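Local coordinates for hypothetical protein TTHA1606 (Thermus thermophilus, PDB 2YYB), which is of unknown function but belongs to the GTP cyclohydrolase I type 2/NIF3 family and probably binds divalent metal ions, at residues 52-61 with 232-240; 153-163 with 198-208. All blocks are in the same frame, centred on the assembly; numbering follows the deposited sequence.

In the fold
Each contact belongs to a different sheet of the chain. Contact 1 joins helix 47-55 and strand 60-63 to strand 233-235 on the edge of a five-strand sheet; contact 2 pairs edge strand 154-157 with strand 204-207 in a four-strand one. Their centres lie 36 Å apart on opposite sides of the chain's centre, and their nearest atoms stay about 9 Å apart. Both contacts lie near predicted ligands of the first divalent metal: the side chain of His238 in contact 1 is about 7 Å from that of His65, and that of Tyr207 in contact 2 about 9 Å from that of His210. Residues of segments 232-240 and 198-208 also meet a second subunit, another copy of the protein.

Contact 1: 52-61 with 232-240; sequences KALEEEVDFL and PWVFLDHPT
Lys52 NZ donates to the backbone carbonyl of Asp237 with NZ and O 3.1 Å apart. The lysine chain runs out extended and bends only at its last torsion (chi4 72°), which turns the ammonium onto the carbonyl from above its plane, 36° out of it, rather than on a lone pair. The Asp237 carboxylate is engaged elsewhere, OD2 being bonded to Tyr211 OH, and His238 NE2 pairs with the backbone N of Asp44.

Next to this bond the apolar grip centres on Leu236. With CG anti to the carbonyl carbon (chi1 -57°), its fork is aimed at the helix and the two methyls meet different residues. CD1 points into the angle between helix and strand, meeting Ala53 CB at 3.5 Å and, on an oblique approach, Leu61 CD1 at 3.9 Å. CD2 meets the helix itself, 4.0 Å from Lys52 CB and from Glu56 CG; the Leu236 and Glu56 side chains slide past each other in opposite directions. Two residues back, Val234 extends the patch: its CG1 rests 3.8 Å from Val58 CG2, while the Glu56 and Val234 side chains cross at about a right angle, OE2 nearest Val234 CG2.

The helix closes here in a Schellman motif, with Glu57 at positive phi and Val58 N bonded to Ala53 O at 2.8 Å; this turn brings Val58 round to face Val234. Since helix 47-55 connects the parallel neighbours 39-42 and 60-63, the contact packs the end of a beta-alpha-beta crossover against the sheet's edge strand 233-235.

Chemically the seam is mostly aliphatic, with one lysine-to-carbonyl bond at the partly exposed Lys52; the lysine's acceptor is a neutral backbone group, so the hold probably rests more on apolar packing than on paired charges.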
# COMPACT_ATOMS: atom_id res chain seq x y z
N LYS A 52 5.91 -21.66 35.41
CA LYS A 52 5.69 -23.10 35.51
C LYS A 52 6.80 -23.85 34.78
O LYS A 52 7.25 -24.89 35.25
CB LYS A 52 4.35 -23.52 34.89
CG LYS A 52 3.11 -23.11 35.65
CD LYS A 52 1.98 -24.07 35.29
CE LYS A 52 0.62 -23.63 35.81
NZ LYS A 52 0.11 -22.46 35.03
N ALA A 53 7.23 -23.34 33.63
CA ALA A 53 8.31 -23.99 32.89
C ALA A 53 9.57 -23.95 33.75
O ALA A 53 10.36 -24.89 33.75
CB ALA A 53 8.55 -23.29 31.57
N LEU A 54 9.73 -22.86 34.48
CA LEU A 54 10.87 -22.68 35.36
C LEU A 54 10.82 -23.71 36.50
O LEU A 54 11.85 -24.28 36.88
CB LEU A 54 10.87 -21.27 35.95
CG LEU A 54 12.10 -20.90 36.79
CD1 LEU A 54 13.28 -20.84 35.88
CD2 LEU A 54 11.92 -19.56 37.47
N GLU A 55 9.62 -23.94 37.03
CA GLU A 55 9.42 -24.87 38.14
C GLU A 55 9.62 -26.32 37.72
O GLU A 55 10.13 -27.13 38.50
CB GLU A 55 8.01 -24.69 38.72
CG GLU A 55 7.72 -25.57 39.94
CD GLU A 55 8.29 -25.00 41.26
OE1 GLU A 55 9.49 -24.63 41.31
OE2 GLU A 55 7.51 -24.94 42.26
N GLU A 56 9.22 -26.64 36.50
CA GLU A 56 9.33 -27.98 35.94
C GLU A 56 10.67 -28.18 35.24
O GLU A 56 10.87 -29.16 34.53
CB GLU A 56 8.20 -28.19 34.92
CG GLU A 56 6.79 -28.19 35.49
CD GLU A 56 6.53 -29.39 36.39
OE1 GLU A 56 5.92 -29.20 37.48
OE2 GLU A 56 6.93 -30.52 36.00
N GLU A 57 11.59 -27.23 35.43
CA GLU A 57 12.90 -27.30 34.79
C GLU A 57 12.84 -27.57 33.28
O GLU A 57 13.57 -28.42 32.75
CB GLU A 57 13.78 -28.34 35.50
CG GLU A 57 14.05 -28.02 36.97
CD GLU A 57 14.92 -29.04 37.68
OE1 GLU A 57 16.16 -29.04 37.46
OE2 GLU A 57 14.37 -29.86 38.46
N VAL A 58 11.98 -26.85 32.57
CA VAL A 58 11.87 -27.02 31.13
C VAL A 58 13.04 -26.29 30.48
O VAL A 58 13.40 -25.20 30.92
CB VAL A 58 10.55 -26.43 30.59
CG1 VAL A 58 10.53 -26.50 29.07
CG2 VAL A 58 9.38 -27.21 31.13
N ASP A 59 13.63 -26.88 29.45
CA ASP A 59 14.76 -26.24 28.75
C ASP A 59 14.32 -25.68 27.40
O ASP A 59 14.87 -24.71 26.90
CB ASP A 59 15.90 -27.23 28.47
CG ASP A 59 16.53 -27.75 29.73
OD1 ASP A 59 16.81 -26.93 30.63
OD2 ASP A 59 16.75 -28.98 29.82
N PHE A 60 13.33 -26.33 26.81
CA PHE A 60 12.85 -25.96 25.50
C PHE A 60 11.33 -25.91 25.53
O PHE A 60 10.66 -26.94 25.47
CB PHE A 60 13.31 -27.02 24.50
CG PHE A 60 13.29 -26.58 23.08
CD1 PHE A 60 14.41 -25.99 22.51
CD2 PHE A 60 12.14 -26.75 22.31
CE1 PHE A 60 14.38 -25.58 21.16
CE2 PHE A 60 12.11 -26.34 20.98
CZ PHE A 60 13.23 -25.75 20.40
N LEU A 61 10.81 -24.69 25.65
CA LEU A 61 9.36 -24.43 25.71
C LEU A 61 8.79 -24.17 24.32
O LEU A 61 9.26 -23.28 23.58
CB LEU A 61 9.08 -23.22 26.60
CG LEU A 61 7.63 -22.85 26.80
CD1 LEU A 61 6.84 -24.10 27.16
CD2 LEU A 61 7.49 -21.81 27.87
N PRO A 232 12.25 -36.02 27.22
CA PRO A 232 11.04 -36.14 28.02
C PRO A 232 10.31 -34.79 27.92
O PRO A 232 10.92 -33.77 27.59
CB PRO A 232 11.57 -36.40 29.42
CG PRO A 232 12.89 -35.65 29.41
CD PRO A 232 13.45 -36.03 28.07
N TRP A 233 9.00 -34.78 28.19
CA TRP A 233 8.28 -33.52 28.12
C TRP A 233 7.16 -33.42 29.14
O TRP A 233 6.74 -34.43 29.70
CB TRP A 233 7.73 -33.27 26.71
CG TRP A 233 6.65 -34.23 26.26
CD1 TRP A 233 6.82 -35.49 25.80
CD2 TRP A 233 5.23 -33.99 26.26
NE1 TRP A 233 5.60 -36.06 25.51
CE2 TRP A 233 4.61 -35.16 25.78
CE3 TRP A 233 4.42 -32.89 26.61
CZ2 TRP A 233 3.21 -35.28 25.65
CZ3 TRP A 233 3.03 -33.01 26.47
CH2 TRP A 233 2.44 -34.20 26.00
N VAL A 234 6.72 -32.20 29.38
CA VAL A 234 5.64 -31.94 30.32
C VAL A 234 4.69 -30.91 29.69
O VAL A 234 5.12 -30.06 28.92
CB VAL A 234 6.18 -31.38 31.64
CG1 VAL A 234 7.00 -30.13 31.37
CG2 VAL A 234 5.04 -31.06 32.57
N PHE A 235 3.40 -31.00 30.00
CA PHE A 235 2.44 -30.04 29.47
C PHE A 235 2.15 -29.00 30.54
O PHE A 235 1.80 -29.34 31.67
CB PHE A 235 1.13 -30.71 29.05
CG PHE A 235 0.06 -29.74 28.59
CD1 PHE A 235 0.19 -29.05 27.38
CD2 PHE A 235 -1.07 -29.50 29.37
CE1 PHE A 235 -0.80 -28.14 26.96
CE2 PHE A 235 -2.06 -28.59 28.95
CZ PHE A 235 -1.92 -27.91 27.76
N LEU A 236 2.33 -27.73 30.17
CA LEU A 236 2.11 -26.61 31.07
C LEU A 236 0.71 -26.09 30.79
O LEU A 236 0.46 -25.52 29.73
CB LEU A 236 3.18 -25.54 30.84
CG LEU A 236 4.60 -26.10 31.03
CD1 LEU A 236 5.62 -25.04 30.79
CD2 LEU A 236 4.76 -26.65 32.43
N ASP A 237 -0.19 -26.29 31.74
CA ASP A 237 -1.61 -25.93 31.62
C ASP A 237 -2.01 -24.56 32.18
O ASP A 237 -1.75 -24.25 33.34
CB ASP A 237 -2.43 -27.02 32.31
CG ASP A 237 -3.87 -27.01 31.89
OD1 ASP A 237 -4.68 -27.66 32.58
OD2 ASP A 237 -4.19 -26.38 30.87
N HIS A 238 -2.66 -23.75 31.34
CA HIS A 238 -3.12 -22.41 31.73
C HIS A 238 -4.48 -22.13 31.08
O HIS A 238 -4.62 -21.29 30.20
CB HIS A 238 -2.09 -21.33 31.31
CG HIS A 238 -2.08 -21.01 29.83
ND1 HIS A 238 -2.92 -20.07 29.26
CD2 HIS A 238 -1.34 -21.51 28.80
CE1 HIS A 238 -2.70 -20.00 27.96
NE2 HIS A 238 -1.74 -20.86 27.66
N PRO A 239 -5.52 -22.83 31.52
CA PRO A 239 -6.83 -22.58 30.90
C PRO A 239 -7.33 -21.14 31.06
O PRO A 239 -7.28 -20.57 32.14
CB PRO A 239 -7.73 -23.61 31.59
CG PRO A 239 -7.12 -23.74 32.92
CD PRO A 239 -5.63 -23.79 32.62
N THR A 240 -7.82 -20.56 29.97
CA THR A 240 -8.31 -19.18 29.99
C THR A 240 -9.83 -19.06 30.06
O THR A 240 -10.37 -18.04 30.49
CB THR A 240 -7.84 -18.41 28.75
OG1 THR A 240 -8.36 -19.04 27.58
CG2 THR A 240 -6.31 -18.37 28.70

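Contact 2: 153-163 with 198-208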
# COMPACT_ATOMS: atom_id res chain seq x y z
N PRO A 153 -19.26 -27.80 24.74
CA PRO A 153 -19.15 -26.75 23.72
C PRO A 153 -20.43 -25.98 23.42
O PRO A 153 -21.52 -26.37 23.85
CB PRO A 153 -18.65 -27.52 22.49
CG PRO A 153 -19.32 -28.82 22.64
CD PRO A 153 -19.16 -29.13 24.12
N LEU A 154 -20.29 -24.88 22.70
CA LEU A 154 -21.42 -24.05 22.31
C LEU A 154 -21.76 -24.55 20.92
O LEU A 154 -20.87 -24.74 20.08
CB LEU A 154 -21.01 -22.58 22.26
CG LEU A 154 -22.05 -21.58 21.73
CD1 LEU A 154 -23.24 -21.52 22.66
CD2 LEU A 154 -21.41 -20.21 21.59
N VAL A 155 -23.04 -24.80 20.69
CA VAL A 155 -23.45 -25.28 19.39
C VAL A 155 -24.55 -24.40 18.83
O VAL A 155 -25.49 -24.03 19.54
CB VAL A 155 -23.90 -26.78 19.47
CG1 VAL A 155 -24.03 -27.20 20.93
CG2 VAL A 155 -25.22 -27.00 18.72
N HIS A 156 -24.37 -24.02 17.57
CA HIS A 156 -25.32 -23.19 16.84
C HIS A 156 -25.82 -24.04 15.67
O HIS A 156 -25.12 -24.20 14.66
CB HIS A 156 -24.64 -21.92 16.31
CG HIS A 156 -24.42 -20.87 17.36
ND1 HIS A 156 -23.66 -19.75 17.14
CD2 HIS A 156 -24.88 -20.77 18.63
CE1 HIS A 156 -23.66 -18.99 18.23
NE2 HIS A 156 -24.40 -19.59 19.15
N GLN A 157 -27.02 -24.58 15.81
CA GLN A 157 -27.59 -25.41 14.77
C GLN A 157 -28.51 -24.63 13.86
O GLN A 157 -29.61 -24.27 14.25
CB GLN A 157 -28.36 -26.58 15.37
CG GLN A 157 -29.05 -27.42 14.32
CD GLN A 157 -29.94 -28.50 14.88
OE1 GLN A 157 -30.60 -29.20 14.12
NE2 GLN A 157 -29.97 -28.66 16.22
N GLY A 158 -28.06 -24.37 12.65
CA GLY A 158 -28.89 -23.63 11.72
C GLY A 158 -29.36 -24.59 10.65
O GLY A 158 -30.41 -24.40 10.01
N GLY A 159 -28.54 -25.63 10.46
CA GLY A 159 -28.83 -26.66 9.49
C GLY A 159 -29.30 -27.96 10.12
O GLY A 159 -30.01 -27.96 11.14
N LEU A 160 -28.90 -29.06 9.49
CA LEU A 160 -29.26 -30.41 9.91
C LEU A 160 -29.31 -30.69 11.41
O LEU A 160 -29.09 -29.82 12.25
CB LEU A 160 -28.29 -31.40 9.27
CG LEU A 160 -28.14 -31.31 7.75
CD1 LEU A 160 -27.03 -32.28 7.29
CD2 LEU A 160 -29.50 -31.63 7.09
N ASP A 161 -29.60 -31.94 11.73
CA ASP A 161 -29.66 -32.40 13.11
C ASP A 161 -28.63 -33.53 13.16
O ASP A 161 -28.19 -33.97 14.22
CB ASP A 161 -31.05 -32.95 13.42
CG ASP A 161 -31.24 -33.18 14.89
OD1 ASP A 161 -32.11 -34.01 15.27
OD2 ASP A 161 -30.52 -32.51 15.66
N HIS A 162 -28.28 -33.99 11.96
CA HIS A 162 -27.32 -35.04 11.75
C HIS A 162 -26.33 -34.50 10.73
O HIS A 162 -26.73 -33.93 9.71
CB HIS A 162 -28.01 -36.31 11.21
CG HIS A 162 -28.96 -36.92 12.19
ND1 HIS A 162 -30.10 -36.28 12.63
CD2 HIS A 162 -28.89 -38.08 12.89
CE1 HIS A 162 -30.69 -37.01 13.56
NE2 HIS A 162 -29.98 -38.11 13.74
N VAL A 163 -25.05 -34.68 11.01
CA VAL A 163 -24.03 -34.18 10.12
C VAL A 163 -23.21 -35.34 9.56
O VAL A 163 -23.18 -36.42 10.14
CB VAL A 163 -23.08 -33.19 10.87
CG1 VAL A 163 -23.91 -32.10 11.56
CG2 VAL A 163 -22.22 -33.93 11.91
N THR A 198 -24.58 -17.35 10.35
CA THR A 198 -24.58 -18.78 10.63
C THR A 198 -25.97 -19.45 10.51
O THR A 198 -26.09 -20.52 9.93
CB THR A 198 -24.03 -19.04 12.04
OG1 THR A 198 -22.63 -18.82 12.04
CG2 THR A 198 -24.29 -20.46 12.48
N PHE A 199 -27.01 -18.83 11.06
CA PHE A 199 -28.32 -19.44 10.96
C PHE A 199 -28.97 -19.25 9.59
O PHE A 199 -29.44 -20.20 8.97
CB PHE A 199 -29.24 -18.92 12.06
CG PHE A 199 -28.81 -19.36 13.43
CD1 PHE A 199 -27.89 -18.61 14.17
CD2 PHE A 199 -29.27 -20.57 13.96
CE1 PHE A 199 -27.43 -19.05 15.41
CE2 PHE A 199 -28.81 -21.02 15.20
CZ PHE A 199 -27.89 -20.26 15.92
N GLU A 200 -28.95 -18.01 9.10
CA GLU A 200 -29.54 -17.70 7.81
C GLU A 200 -29.00 -18.58 6.72
O GLU A 200 -29.70 -18.87 5.75
CB GLU A 200 -29.30 -16.25 7.47
CG GLU A 200 -30.13 -15.34 8.31
CD GLU A 200 -29.93 -13.91 7.93
OE1 GLU A 200 -29.78 -13.65 6.72
OE2 GLU A 200 -29.94 -13.05 8.84
N ARG A 201 -27.76 -19.02 6.86
CA ARG A 201 -27.17 -19.87 5.86
C ARG A 201 -27.26 -21.36 6.24
O ARG A 201 -26.60 -22.21 5.63
CB ARG A 201 -25.71 -19.45 5.62
CG ARG A 201 -25.09 -20.19 4.45
CD ARG A 201 -23.96 -19.41 3.84
NE ARG A 201 -22.83 -19.30 4.75
CZ ARG A 201 -21.92 -18.34 4.68
NH1 ARG A 201 -22.01 -17.39 3.73
NH2 ARG A 201 -20.93 -18.33 5.56
N GLY A 202 -28.09 -21.67 7.24
CA GLY A 202 -28.26 -23.04 7.69
C GLY A 202 -26.98 -23.80 7.97
O GLY A 202 -26.82 -24.95 7.56
N LEU A 203 -26.06 -23.16 8.69
CA LEU A 203 -24.79 -23.77 9.03
C LEU A 203 -24.86 -24.35 10.44
O LEU A 203 -25.55 -23.84 11.31
CB LEU A 203 -23.69 -22.71 8.99
CG LEU A 203 -22.59 -22.77 7.94
CD1 LEU A 203 -23.16 -23.01 6.57
CD2 LEU A 203 -21.84 -21.45 7.96
N ASN A 204 -24.15 -25.45 10.64
CA ASN A 204 -24.07 -26.06 11.95
C ASN A 204 -22.68 -25.65 12.39
O ASN A 204 -21.72 -25.82 11.62
CB ASN A 204 -24.12 -27.59 11.85
CG ASN A 204 -25.53 -28.14 11.85
OD1 ASN A 204 -25.77 -29.22 11.30
ND2 ASN A 204 -26.47 -27.42 12.48
N VAL A 205 -22.57 -25.07 13.58
CA VAL A 205 -21.27 -24.65 14.06
C VAL A 205 -21.11 -24.99 15.52
O VAL A 205 -22.03 -24.75 16.31
CB VAL A 205 -21.05 -23.12 13.91
CG1 VAL A 205 -19.66 -22.74 14.44
CG2 VAL A 205 -21.19 -22.72 12.47
N ILE A 206 -19.97 -25.56 15.88
CA ILE A 206 -19.69 -25.90 17.28
C ILE A 206 -18.44 -25.14 17.71
O ILE A 206 -17.38 -25.25 17.08
CB ILE A 206 -19.37 -27.43 17.48
CG1 ILE A 206 -20.53 -28.31 17.00
CG2 ILE A 206 -19.08 -27.70 18.95
CD1 ILE A 206 -21.72 -28.26 17.91
N TYR A 207 -18.56 -24.36 18.79
CA TYR A 207 -17.43 -23.58 19.34
C TYR A 207 -16.93 -24.31 20.58
O TYR A 207 -17.60 -24.32 21.60
CB TYR A 207 -17.89 -22.15 19.71
CG TYR A 207 -18.26 -21.34 18.50
CD1 TYR A 207 -17.30 -21.01 17.54
CD2 TYR A 207 -19.59 -20.97 18.25
CE1 TYR A 207 -17.64 -20.33 16.37
CE2 TYR A 207 -19.94 -20.30 17.07
CZ TYR A 207 -18.96 -19.99 16.14
OH TYR A 207 -19.28 -19.37 14.96
N ALA A 208 -15.74 -24.90 20.48
CA ALA A 208 -15.19 -25.66 21.59
C ALA A 208 -14.09 -24.99 22.42
O ALA A 208 -13.40 -25.65 23.21
CB ALA A 208 -14.71 -27.02 21.09
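Backbone bonding joins Leu154 to Tyr207 and His156 to Val205, the two hydrogen-bonded pairs of an antiparallel register whose strand directions differ by 171°. Leu154 N reaches Tyr207 O at 3.0 Å, and Tyr207 N returns to Leu154 O at 2.7 Å. His156 N meets Val205 O at 2.8 Å, and Val205 N approaches His156 O at 2.9 Å. Past the strand end a fifth bond, Gly158 N to Leu203 O at 2.9 Å, is less straight (N-H...O 135°).

An aromatic cluster of His156, Phe199 and Tyr207 lies on the face that carries His156. Tyr207 turns an edge toward the imidazole face in an offset edge-to-face pair, centroids 5.7 Å apart and planes nearly perpendicular. Phe199 has CG beside its backbone N (chi1 -67°), a turn that brings the ring back from the helix end to set CE1 over one face of His156 and CZ 3.7 Å from His156 CB; the ring planes themselves are oblique. Phe195 meets the rings of both His156 and Phe199, adding to the cluster. An alanine in place of Phe199 would probably take away the ring lying over one face of the imidazole and leave His156 less firmly held.

In the fold, helix 195-200 is the crossover of a beta-alpha-beta unit from strand 184-187 to its parallel neighbour 204-207, and strand 154-157 adds an antiparallel edge. Gly202, at positive phi, is the C-prime residue of the Schellman motif that ends this helix and releases the chain into the strand.

Apolar contacts lie on both faces. Leu154 CD2 sits 3.9 Å from Tyr207 ring carbon CD2 on the His156 face; Ile206, on the other face, lies beside Pro153, just before the strand, and both touch Leu145 of helix 141-147.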